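Local coordinates for protein cypemycin cysteine dehydrogenase (decarboxylating) (Streptomyces sp, PDB 6JDD) that catalyses the oxidative decarboxylation of the C-terminal cysteine of the cypemycin precursor peptide with the help of FAD, a step in forming the aminovinyl-cysteine group, at residues V13-T16 with S20-L23; W26-L31 with V40-T45; L52-L57 with G63-D68. All coordinates share one frame; numbering follows the deposited sequence.

Contact 1 of 3, residues V13-T16 with S20-L23; sequences VHVT and SAAL. With FAD (flavin-adenine dinucleotide), chain B.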
loop_
_atom_site.group_PDB
_atom_site.type_symbol
_atom_site.label_atom_id
_atom_site.label_comp_id
_atom_site.label_asym_id
_atom_site.label_seq_id
_atom_site.Cartn_x
_atom_site.Cartn_y
_atom_site.Cartn_z
ATOM N N VAL A 13 27.629 0.178 22.644
ATOM C CA VAL A 13 27.954 -0.909 21.695
ATOM C C VAL A 13 27.294 -0.547 20.373
ATOM O O VAL A 13 26.113 -0.302 20.346
ATOM C CB VAL A 13 27.541 -2.300 22.198
ATOM C CG1 VAL A 13 27.840 -3.330 21.149
ATOM C CG2 VAL A 13 28.244 -2.682 23.491
ATOM N N HIS A 14 28.091 -0.465 19.321
ATOM C CA HIS A 14 27.625 -0.212 17.942
ATOM C C HIS A 14 27.749 -1.507 17.155
ATOM O O HIS A 14 28.878 -2.035 17.032
ATOM C CB HIS A 14 28.408 0.939 17.319
ATOM C CG HIS A 14 27.971 1.256 15.932
ATOM N ND1 HIS A 14 26.658 1.571 15.632
ATOM C CD2 HIS A 14 28.644 1.259 14.765
ATOM C CE1 HIS A 14 26.556 1.770 14.332
ATOM N NE2 HIS A 14 27.754 1.555 13.772
ATOM N N VAL A 15 26.606 -2.030 16.731
ATOM C CA VAL A 15 26.493 -3.379 16.110
ATOM C C VAL A 15 26.331 -3.197 14.608
ATOM O O VAL A 15 25.413 -2.458 14.205
ATOM C CB VAL A 15 25.307 -4.157 16.699
ATOM C CG1 VAL A 15 25.268 -5.606 16.195
ATOM C CG2 VAL A 15 25.303 -4.086 18.222
ATOM N N THR A 16 27.138 -3.889 13.803
ATOM C CA THR A 16 27.166 -3.729 12.321
ATOM C C THR A 16 26.918 -5.092 11.678
ATOM O O THR A 16 26.984 -6.061 12.355
ATOM C CB THR A 16 28.470 -3.058 11.833
ATOM O OG1 THR A 16 29.561 -3.989 11.876
ATOM C CG2 THR A 16 28.830 -1.786 12.588
ATOM N N SER A 20 28.003 -12.379 12.761
ATOM C CA SER A 20 28.334 -12.277 14.209
ATOM C C SER A 20 27.331 -11.380 14.945
ATOM O O SER A 20 27.256 -11.469 16.159
ATOM C CB SER A 20 29.727 -11.784 14.445
ATOM O OG SER A 20 30.676 -12.609 13.804
ATOM N N ALA A 21 26.622 -10.480 14.276
ATOM C CA ALA A 21 25.657 -9.622 14.998
ATOM C C ALA A 21 24.594 -10.512 15.629
ATOM O O ALA A 21 24.140 -10.156 16.667
ATOM C CB ALA A 21 25.048 -8.589 14.101
ATOM N N ALA A 22 24.279 -11.652 15.015
ATOM C CA ALA A 22 23.294 -12.625 15.547
ATOM C C ALA A 22 23.702 -13.095 16.962
ATOM O O ALA A 22 22.776 -13.423 17.749
ATOM C CB ALA A 22 23.126 -13.793 14.619
ATOM N N LEU A 23 25.005 -13.102 17.261
ATOM C CA LEU A 23 25.591 -13.576 18.539
ATOM C C LEU A 23 25.681 -12.454 19.584
ATOM O O LEU A 23 25.954 -12.766 20.724
ATOM C CB LEU A 23 26.989 -14.109 18.268
ATOM C CG LEU A 23 27.078 -15.578 17.894
ATOM C CD1 LEU A 23 26.084 -15.941 16.823
ATOM C CD2 LEU A 23 28.485 -15.907 17.411
HETATM P PA FAD B . 24.959 0.081 7.180
HETATM O O1A FAD B . 24.454 1.276 7.920
HETATM O O2A FAD B . 24.038 -1.079 6.997
HETATM O O5B FAD B . 25.525 0.541 5.750
HETATM C C5B FAD B . 24.624 0.538 4.614
HETATM C C4B FAD B . 25.134 1.501 3.570
HETATM O O4B FAD B . 24.052 2.376 3.161
HETATM C C3B FAD B . 26.274 2.430 4.013
HETATM O O3B FAD B . 27.191 2.662 2.951
HETATM C C2B FAD B . 25.528 3.709 4.401
HETATM O O2B FAD B . 26.338 4.861 4.317
HETATM C C1B FAD B . 24.415 3.724 3.359
HETATM N N9A FAD B . 23.229 4.458 3.778
HETATM C C8A FAD B . 23.168 5.550 4.609
HETATM N N7A FAD B . 21.940 5.979 4.788
HETATM C C5A FAD B . 21.152 5.120 4.031
HETATM C C6A FAD B . 19.764 5.048 3.806
HETATM N N6A FAD B . 18.883 5.888 4.342
HETATM N N1A FAD B . 19.317 4.062 2.993
HETATM C C2A FAD B . 20.209 3.220 2.455
HETATM N N3A FAD B . 21.531 3.190 2.595
HETATM C C4A FAD B . 21.941 4.180 3.406
HETATM N N1 FAD B . 30.791 -7.687 5.949
HETATM C C2 FAD B . 31.893 -7.688 6.733
HETATM O O2 FAD B . 32.673 -6.733 6.733
HETATM N N3 FAD B . 32.193 -8.731 7.552
HETATM C C4 FAD B . 31.395 -9.846 7.631
HETATM O O4 FAD B . 31.702 -10.761 8.381
HETATM C C4X FAD B . 30.237 -9.882 6.830
HETATM N N5 FAD B . 29.465 -10.936 6.892
HETATM C C5X FAD B . 28.346 -10.947 6.103
HETATM C C6 FAD B . 27.503 -12.071 6.158
HETATM C C7 FAD B . 26.364 -12.152 5.393
HETATM C C7M FAD B . 25.484 -13.372 5.477
HETATM C C8 FAD B . 26.027 -11.079 4.531
HETATM C C8M FAD B . 24.783 -11.143 3.685
HETATM C C9 FAD B . 26.845 -9.969 4.469
HETATM C C9A FAD B . 28.012 -9.879 5.247
HETATM N N10 FAD B . 28.860 -8.774 5.208
HETATM C C10 FAD B . 29.997 -8.735 5.993
HETATM C "C1'" FAD B . 28.544 -7.638 4.324
HETATM C "C2'" FAD B . 27.914 -6.484 5.080
HETATM O "O2'" FAD B . 26.636 -6.873 5.573
HETATM C "C3'" FAD B . 27.758 -5.257 4.179
HETATM O "O3'" FAD B . 29.046 -4.738 3.862
HETATM C "C4'" FAD B . 26.908 -4.145 4.797
HETATM O "O4'" FAD B . 26.800 -3.057 3.877
HETATM C "C5'" FAD B . 27.475 -3.641 6.104
HETATM O "O5'" FAD B . 26.731 -2.469 6.536
HETATM P P FAD B . 26.977 -1.885 8.009
HETATM O O1P FAD B . 28.446 -1.727 8.216
HETATM O O2P FAD B . 26.196 -2.709 8.980
HETATM O O3P FAD B . 26.302 -0.434 7.888
#

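Contact 2 of 3, residues W26-L31 with V40-T45; sequences WWIHWL and VNVSVT. With FAD (flavin-adenine dinucleotide), chain B.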
loop_
_atom_site.group_PDB
_atom_site.type_symbol
_atom_site.label_atom_id
_atom_site.label_comp_id
_atom_site.label_asym_id
_atom_site.label_seq_id
_atom_site.Cartn_x
_atom_site.Cartn_y
_atom_site.Cartn_z
ATOM N N TRP A 26 23.436 -12.539 22.964
ATOM C CA TRP A 26 24.071 -13.454 23.954
ATOM C C TRP A 26 25.181 -12.723 24.739
ATOM O O TRP A 26 25.168 -12.775 25.991
ATOM C CB TRP A 26 24.585 -14.719 23.257
ATOM C CG TRP A 26 25.036 -15.774 24.207
ATOM C CD1 TRP A 26 24.313 -16.841 24.637
ATOM C CD2 TRP A 26 26.312 -15.856 24.859
ATOM N NE1 TRP A 26 25.060 -17.592 25.501
ATOM C CE2 TRP A 26 26.285 -17.014 25.662
ATOM C CE3 TRP A 26 27.467 -15.077 24.833
ATOM C CZ2 TRP A 26 27.360 -17.415 26.441
ATOM C CZ3 TRP A 26 28.548 -15.477 25.593
ATOM C CH2 TRP A 26 28.491 -16.634 26.377
ATOM N N TRP A 27 26.099 -12.053 24.045
ATOM C CA TRP A 27 27.192 -11.271 24.684
ATOM C C TRP A 27 26.665 -10.084 25.498
ATOM O O TRP A 27 27.220 -9.808 26.554
ATOM C CB TRP A 27 28.172 -10.800 23.624
ATOM C CG TRP A 27 29.043 -11.920 23.196
ATOM C CD1 TRP A 27 28.966 -12.646 22.047
ATOM C CD2 TRP A 27 30.073 -12.504 23.992
ATOM N NE1 TRP A 27 29.918 -13.629 22.046
ATOM C CE2 TRP A 27 30.618 -13.561 23.232
ATOM C CE3 TRP A 27 30.586 -12.227 25.255
ATOM C CZ2 TRP A 27 31.683 -14.334 23.698
ATOM C CZ3 TRP A 27 31.625 -13.009 25.722
ATOM C CH2 TRP A 27 32.172 -14.041 24.948
ATOM N N ILE A 28 25.669 -9.356 25.015
ATOM C CA ILE A 28 25.027 -8.276 25.827
ATOM C C ILE A 28 24.448 -8.909 27.104
ATOM O O ILE A 28 24.687 -8.362 28.194
ATOM C CB ILE A 28 23.946 -7.507 25.042
ATOM C CG1 ILE A 28 24.499 -6.840 23.777
ATOM C CG2 ILE A 28 23.241 -6.499 25.958
ATOM C CD1 ILE A 28 25.495 -5.757 24.046
ATOM N N HIS A 29 23.724 -10.026 26.995
ATOM C CA HIS A 29 23.167 -10.739 28.168
ATOM C C HIS A 29 24.310 -11.091 29.127
ATOM O O HIS A 29 24.176 -10.790 30.311
ATOM C CB HIS A 29 22.382 -11.959 27.709
ATOM C CG HIS A 29 21.853 -12.765 28.847
ATOM N ND1 HIS A 29 20.874 -12.262 29.698
ATOM C CD2 HIS A 29 22.163 -14.006 29.279
ATOM C CE1 HIS A 29 20.602 -13.165 30.591
ATOM N NE2 HIS A 29 21.374 -14.241 30.356
ATOM N N TRP A 30 25.397 -11.679 28.621
ATOM C CA TRP A 30 26.631 -12.002 29.404
ATOM C C TRP A 30 27.153 -10.761 30.155
ATOM O O TRP A 30 27.313 -10.806 31.403
ATOM C CB TRP A 30 27.726 -12.595 28.504
ATOM C CG TRP A 30 29.053 -12.792 29.176
ATOM C CD1 TRP A 30 29.486 -13.922 29.813
ATOM C CD2 TRP A 30 30.135 -11.842 29.273
ATOM N NE1 TRP A 30 30.742 -13.729 30.312
ATOM C CE2 TRP A 30 31.164 -12.464 30.009
ATOM C CE3 TRP A 30 30.333 -10.533 28.820
ATOM C CZ2 TRP A 30 32.369 -11.824 30.293
ATOM C CZ3 TRP A 30 31.513 -9.890 29.117
ATOM C CH2 TRP A 30 32.520 -10.531 29.842
ATOM N N LEU A 31 27.396 -9.673 29.436
ATOM C CA LEU A 31 27.909 -8.434 30.060
ATOM C C LEU A 31 26.920 -7.924 31.125
ATOM O O LEU A 31 27.374 -7.500 32.174
ATOM C CB LEU A 31 28.149 -7.409 28.953
ATOM C CG LEU A 31 28.703 -6.062 29.403
ATOM C CD1 LEU A 31 30.047 -6.226 30.093
ATOM C CD2 LEU A 31 28.800 -5.134 28.215
ATOM N N VAL A 40 24.503 -0.123 29.598
ATOM C CA VAL A 40 24.918 -0.518 28.229
ATOM C C VAL A 40 23.935 0.116 27.250
ATOM O O VAL A 40 22.766 -0.258 27.246
ATOM C CB VAL A 40 24.948 -2.044 28.097
ATOM C CG1 VAL A 40 25.360 -2.515 26.710
ATOM C CG2 VAL A 40 25.831 -2.671 29.129
ATOM N N ASN A 41 24.410 1.060 26.462
ATOM C CA ASN A 41 23.676 1.629 25.306
ATOM C C ASN A 41 24.038 0.840 24.048
ATOM O O ASN A 41 25.142 0.317 23.962
ATOM C CB ASN A 41 23.971 3.116 25.119
ATOM C CG ASN A 41 23.793 3.903 26.396
ATOM O OD1 ASN A 41 22.679 4.100 26.872
ATOM N ND2 ASN A 41 24.900 4.371 26.943
ATOM N N VAL A 42 23.115 0.755 23.107
ATOM C CA VAL A 42 23.330 -0.041 21.875
ATOM C C VAL A 42 22.737 0.691 20.674
ATOM O O VAL A 42 21.587 1.164 20.739
ATOM C CB VAL A 42 22.731 -1.449 22.007
ATOM C CG1 VAL A 42 23.074 -2.292 20.795
ATOM C CG2 VAL A 42 23.183 -2.155 23.270
ATOM N N SER A 43 23.529 0.784 19.624
ATOM C CA SER A 43 23.097 1.260 18.286
ATOM C C SER A 43 23.221 0.085 17.313
ATOM O O SER A 43 24.099 -0.748 17.475
ATOM C CB SER A 43 23.866 2.493 17.828
ATOM O OG SER A 43 25.263 2.255 17.714
ATOM N N VAL A 44 22.326 -0.007 16.360
ATOM C CA VAL A 44 22.296 -1.172 15.447
ATOM C C VAL A 44 22.091 -0.641 14.031
ATOM O O VAL A 44 21.153 0.087 13.800
ATOM C CB VAL A 44 21.163 -2.136 15.842
ATOM C CG1 VAL A 44 21.141 -3.344 14.946
ATOM C CG2 VAL A 44 21.239 -2.566 17.286
ATOM N N THR A 45 22.923 -1.039 13.093
ATOM C CA THR A 45 22.831 -0.574 11.692
ATOM C C THR A 45 21.692 -1.323 11.051
ATOM O O THR A 45 21.398 -2.431 11.452
ATOM C CB THR A 45 24.087 -0.792 10.841
ATOM O OG1 THR A 45 24.326 -2.184 10.590
ATOM C CG2 THR A 45 25.303 -0.128 11.447
HETATM P PA FAD B . 24.959 0.081 7.180
HETATM O O1A FAD B . 24.454 1.276 7.920
HETATM O O2A FAD B . 24.038 -1.079 6.997
HETATM O O5B FAD B . 25.525 0.541 5.750
HETATM C C5B FAD B . 24.624 0.538 4.614
HETATM C C4B FAD B . 25.134 1.501 3.570
HETATM O O4B FAD B . 24.052 2.376 3.161
HETATM C C3B FAD B . 26.274 2.430 4.013
HETATM O O3B FAD B . 27.191 2.662 2.951
HETATM C C2B FAD B . 25.528 3.709 4.401
HETATM O O2B FAD B . 26.338 4.861 4.317
HETATM C C1B FAD B . 24.415 3.724 3.359
HETATM N N9A FAD B . 23.229 4.458 3.778
HETATM C C8A FAD B . 23.168 5.550 4.609
HETATM N N7A FAD B . 21.940 5.979 4.788
HETATM C C5A FAD B . 21.152 5.120 4.031
HETATM C C6A FAD B . 19.764 5.048 3.806
HETATM N N6A FAD B . 18.883 5.888 4.342
HETATM N N1A FAD B . 19.317 4.062 2.993
HETATM C C2A FAD B . 20.209 3.220 2.455
HETATM N N3A FAD B . 21.531 3.190 2.595
HETATM C C4A FAD B . 21.941 4.180 3.406
HETATM N N1 FAD B . 30.791 -7.687 5.949
HETATM C C2 FAD B . 31.893 -7.688 6.733
HETATM O O2 FAD B . 32.673 -6.733 6.733
HETATM N N3 FAD B . 32.193 -8.731 7.552
HETATM C C4 FAD B . 31.395 -9.846 7.631
HETATM O O4 FAD B . 31.702 -10.761 8.381
HETATM C C4X FAD B . 30.237 -9.882 6.830
HETATM N N5 FAD B . 29.465 -10.936 6.892
HETATM C C5X FAD B . 28.346 -10.947 6.103
HETATM C C6 FAD B . 27.503 -12.071 6.158
HETATM C C7 FAD B . 26.364 -12.152 5.393
HETATM C C7M FAD B . 25.484 -13.372 5.477
HETATM C C8 FAD B . 26.027 -11.079 4.531
HETATM C C8M FAD B . 24.783 -11.143 3.685
HETATM C C9 FAD B . 26.845 -9.969 4.469
HETATM C C9A FAD B . 28.012 -9.879 5.247
HETATM N N10 FAD B . 28.860 -8.774 5.208
HETATM C C10 FAD B . 29.997 -8.735 5.993
HETATM C "C1'" FAD B . 28.544 -7.638 4.324
HETATM C "C2'" FAD B . 27.914 -6.484 5.080
HETATM O "O2'" FAD B . 26.636 -6.873 5.573
HETATM C "C3'" FAD B . 27.758 -5.257 4.179
HETATM O "O3'" FAD B . 29.046 -4.738 3.862
HETATM C "C4'" FAD B . 26.908 -4.145 4.797
HETATM O "O4'" FAD B . 26.800 -3.057 3.877
HETATM C "C5'" FAD B . 27.475 -3.641 6.104
HETATM O "O5'" FAD B . 26.731 -2.469 6.536
HETATM P P FAD B . 26.977 -1.885 8.009
HETATM O O1P FAD B . 28.446 -1.727 8.216
HETATM O O2P FAD B . 26.196 -2.709 8.980
HETATM O O3P FAD B . 26.302 -0.434 7.888
#

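Contact 3 of 3, residues L52-L57 with G63-D68; sequences LAVRAL and GKVWVD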
loop_
_atom_site.group_PDB
_atom_site.type_symbol
_atom_site.label_atom_id
_atom_site.label_comp_id
_atom_site.label_asym_id
_atom_site.label_seq_id
_atom_site.Cartn_x
_atom_site.Cartn_y
_atom_site.Cartn_z
ATOM N N LEU A 52 19.871 -9.603 13.626
ATOM C CA LEU A 52 19.333 -9.667 15.001
ATOM C C LEU A 52 18.055 -8.839 15.094
ATOM O O LEU A 52 17.706 -8.186 14.119
ATOM C CB LEU A 52 20.398 -9.224 15.995
ATOM C CG LEU A 52 20.906 -7.802 15.865
ATOM C CD1 LEU A 52 19.831 -6.802 16.215
ATOM C CD2 LEU A 52 22.078 -7.609 16.805
ATOM N N ALA A 53 17.372 -8.907 16.233
ATOM C CA ALA A 53 16.145 -8.139 16.475
ATOM C C ALA A 53 16.473 -7.013 17.460
ATOM O O ALA A 53 16.893 -7.297 18.603
ATOM C CB ALA A 53 15.076 -9.083 16.958
ATOM N N VAL A 54 16.235 -5.771 17.042
ATOM C CA VAL A 54 16.450 -4.602 17.938
ATOM C C VAL A 54 15.590 -4.769 19.197
ATOM O O VAL A 54 16.046 -4.340 20.292
ATOM C CB VAL A 54 16.152 -3.299 17.187
ATOM C CG1 VAL A 54 16.262 -2.096 18.097
ATOM C CG2 VAL A 54 17.105 -3.161 16.025
ATOM N N ARG A 55 14.378 -5.309 19.034
ATOM C CA ARG A 55 13.421 -5.495 20.158
ATOM C C ARG A 55 14.087 -6.289 21.287
ATOM O O ARG A 55 13.943 -5.885 22.458
ATOM C CB ARG A 55 12.154 -6.201 19.668
ATOM C CG ARG A 55 10.894 -5.351 19.760
ATOM C CD ARG A 55 9.655 -6.106 19.316
ATOM N NE ARG A 55 9.253 -5.759 17.960
ATOM C CZ ARG A 55 9.722 -6.344 16.863
ATOM N NH1 ARG A 55 9.293 -5.958 15.674
ATOM N NH2 ARG A 55 10.617 -7.309 16.959
ATOM N N ALA A 56 14.786 -7.373 20.941
ATOM C CA ALA A 56 15.448 -8.221 21.947
ATOM C C ALA A 56 16.502 -7.399 22.725
ATOM O O ALA A 56 16.599 -7.564 23.965
ATOM C CB ALA A 56 16.026 -9.440 21.274
ATOM N N LEU A 57 17.223 -6.497 22.063
ATOM C CA LEU A 57 18.238 -5.652 22.728
ATOM C C LEU A 57 17.544 -4.658 23.665
ATOM O O LEU A 57 18.103 -4.340 24.726
ATOM C CB LEU A 57 19.072 -4.913 21.674
ATOM C CG LEU A 57 19.955 -5.772 20.783
ATOM C CD1 LEU A 57 20.463 -4.953 19.608
ATOM C CD2 LEU A 57 21.114 -6.365 21.540
ATOM N N GLY A 63 20.450 0.435 28.820
ATOM C CA GLY A 63 20.633 1.822 28.341
ATOM C C GLY A 63 19.722 2.117 27.172
ATOM O O GLY A 63 18.820 1.365 26.987
ATOM N N LYS A 64 19.980 3.157 26.387
ATOM C CA LYS A 64 19.177 3.484 25.178
ATOM C C LYS A 64 19.530 2.528 24.049
ATOM O O LYS A 64 20.719 2.118 23.945
ATOM C CB LYS A 64 19.427 4.927 24.762
ATOM C CG LYS A 64 18.931 5.948 25.780
ATOM C CD LYS A 64 17.593 5.554 26.454
ATOM C CE LYS A 64 16.742 6.727 26.917
ATOM N NZ LYS A 64 17.476 7.616 27.854
ATOM N N VAL A 65 18.528 2.156 23.270
ATOM C CA VAL A 65 18.756 1.275 22.102
ATOM C C VAL A 65 18.141 1.981 20.912
ATOM O O VAL A 65 17.046 2.485 21.038
ATOM C CB VAL A 65 18.191 -0.142 22.305
ATOM C CG1 VAL A 65 18.374 -1.001 21.068
ATOM C CG2 VAL A 65 18.829 -0.839 23.479
ATOM N N TRP A 66 18.878 2.079 19.824
ATOM C CA TRP A 66 18.388 2.774 18.613
ATOM C C TRP A 66 18.984 2.192 17.333
ATOM O O TRP A 66 20.093 1.621 17.343
ATOM C CB TRP A 66 18.614 4.267 18.691
ATOM C CG TRP A 66 19.921 4.722 19.253
ATOM C CD1 TRP A 66 20.206 4.908 20.570
ATOM C CD2 TRP A 66 21.087 5.150 18.531
ATOM N NE1 TRP A 66 21.463 5.401 20.724
ATOM C CE2 TRP A 66 22.024 5.571 19.492
ATOM C CE3 TRP A 66 21.429 5.222 17.172
ATOM C CZ2 TRP A 66 23.282 6.047 19.148
ATOM C CZ3 TRP A 66 22.666 5.706 16.830
ATOM C CH2 TRP A 66 23.578 6.102 17.809
ATOM N N VAL A 67 18.214 2.312 16.269
ATOM C CA VAL A 67 18.675 1.971 14.912
ATOM C C VAL A 67 19.486 3.153 14.401
ATOM O O VAL A 67 19.079 4.312 14.639
ATOM C CB VAL A 67 17.503 1.610 14.004
ATOM C CG1 VAL A 67 18.001 1.390 12.589
ATOM C CG2 VAL A 67 16.793 0.369 14.534
ATOM N N ASP A 68 20.628 2.837 13.797
ATOM C CA ASP A 68 21.618 3.820 13.309
ATOM C C ASP A 68 21.115 4.455 11.981
ATOM O O ASP A 68 21.530 4.053 10.881
ATOM C CB ASP A 68 23.010 3.182 13.180
ATOM C CG ASP A 68 24.032 4.186 12.646
ATOM O OD1 ASP A 68 23.828 5.372 12.925
ATOM O OD2 ASP A 68 25.014 3.774 11.920
#

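Contact 1 of 3, residues V13-T16 with S20-L23
Val-15 and Ala-21 carry the apolar part of this contact, in which the end of a strand meets the loop that follows it. Carbon CG1 of Val-15, set anti to the backbone N (chi1 -173°), lies 3.7 Å from CB of Ala-21. Leu-52 packs against the same methyl, beside the alanine, which thus becomes part of a larger hydrophobic patch. Ala-21 CB also rests 3.6 Å from the carbonyl O of Thr-16, a packing contact between methyl and backbone.

No hydrogen bond crosses between the two segments; the polar bonds serve other ends. Leu-23 N is hydrogen-bonded to Ser-20 O at 3.0 Å, a local turn. Thr-16 turns its CB away from the loop, and its OG1 gives a hydrogen bond to the carbonyl of Pro-94 while accepting one from the backbone N of Thr-96, which ties Thr-16 to the end of strand 90-95. His-14 is likewise held through ND1 by Ser-43 OG of strand 39-44.

Thr-16 meets the cofactor phosphate with carbon: CA lies 3.6 Å and CB 3.7 Å from FAD O2P. Next to it, Gly-17 O is hydrogen-bonded to FAD. A first parallel strand whose following loop passes close to the diphosphate before a helix begins is typical of the dinucleotide-binding sites of Rossmann-like flavoproteins.

Contact 2 of 3, residues W26-L31 with V40-T45
Ile-28 and Leu-31 reach Val-40 through different first torsions. In Ile-28, CG1 stands anti to the carbonyl carbon (chi1 -59°), and CD1 at the end of that branch meets the strand. In Leu-31, CG extends opposite the backbone N instead (chi1 -179°), and the CD2 methyl does the touching. Val-40 answers with a methyl for each: its CG1 is 4.2 Å from Ile-28 CD1, while its CG2 is 4.0 Å from Leu-31 CD2. In both pairs the side chains run obliquely to one another. Ile-28 CD1 also approaches Val-42 CG2 at 4.3 Å, which bridges two consecutive inward-pointing valines of the strand. All four residues are buried, and the attachment is wholly hydrophobic.

Just past the strand's C-terminal end, Thr-45 has a different task. Its OG1 donates a hydrogen bond to FAD O2P at 2.5 Å and is itself hydrogen-bonded to Ala-48 N, two partners that define the position of the hydroxyl beside the phosphate.

The tryptophans of the helix face elsewhere: CZ3 of Trp-26 sits over the centre of the Trp-27 ring, and Trp-26 stacks on Trp-26 of a neighbouring subunit. Segment 26-31 runs nearly antiparallel to strand residues 40-44 (166°), as befits helix 24-34, the crossover helix between parallel strands 10-15 and 39-44. Leu-57 of helix 54-60 touches both Ile-28 and Val-42, while Leu-176 of helix 172-185 packs against Leu-31.

Contact 3 of 3, residues L52-L57 with G63-D68
Val-54 opens its helix with both methyl groups engaged by the strand. Its CG1 is anti to the backbone N (chi1 176°) and meets CG1 of Val-65 at 3.8 Å; its CG2, which lies anti to the carbonyl carbon, meets CG2 of Val-67, also at 3.8 Å. One side chain thus spans two alternate residues of strand 65-67. Val-65 points at the helix, whereas Val-67 is turned aside and reaches it with CG2. Val-54 and Val-65 lie alongside, pointing contrary ways; Val-67 is set roughly perpendicular to Val-54.

Val-65 holds the same first torsion as Val-54 (chi1 177°). Its CG1 is shared between Val-54 and CB of Leu-57, 4.0 Å away, while CG2 rests on the backbone of Leu-57, 3.8 Å from the carbonyl O. The longer side chain of Leu-57 therefore meets the strand segment at its root. With CG anti to the carbonyl carbon (chi1 -66°), its outer part is directed to strand 39-44, where it packs on Val-42 and Val-44.

Between the two valines of the strand, Trp-66 turns to the other face of the sheet and packs against helix 111-118. At the start of the helix, Ala-53 occupies the N-cap position, and its O receives a weak hydrogen bond from Ala-56 N.

Val-54 and Val-67 are partly exposed, Val-65 and Leu-57 buried, so the contact grades from margin to interior. Between these segments it is apolar and probably held mainly by exclusion of water; one polar link from the same helix, Arg-58 NH2 to Val-65 O, lies just beyond. Strand 65-67 is fixed separately by backbone hydrogen bonds to strand 39-44.

Overall arrangement
The three contacts follow one another along the chain without overlapping and trace the first half of a parallel, Rossmann-like sheet. Their strands, 10-15, 39-44 and 65-67, are successive neighbours in it, the last being the outermost within the chain. Centres lie about 8 Å apart for contacts 1 and 2 and for contacts 2 and 3, and about 10 Å for contacts 1 and 3. Strand 39-44 is shared: it ends the first beta-alpha-beta unit and begins the second. Contacts 1 and 2 both reach FAD from the residues just after the C-terminal ends of their strands, and all three border a second subunit, so this half of the fold adjoins both cofactor and subunit interface.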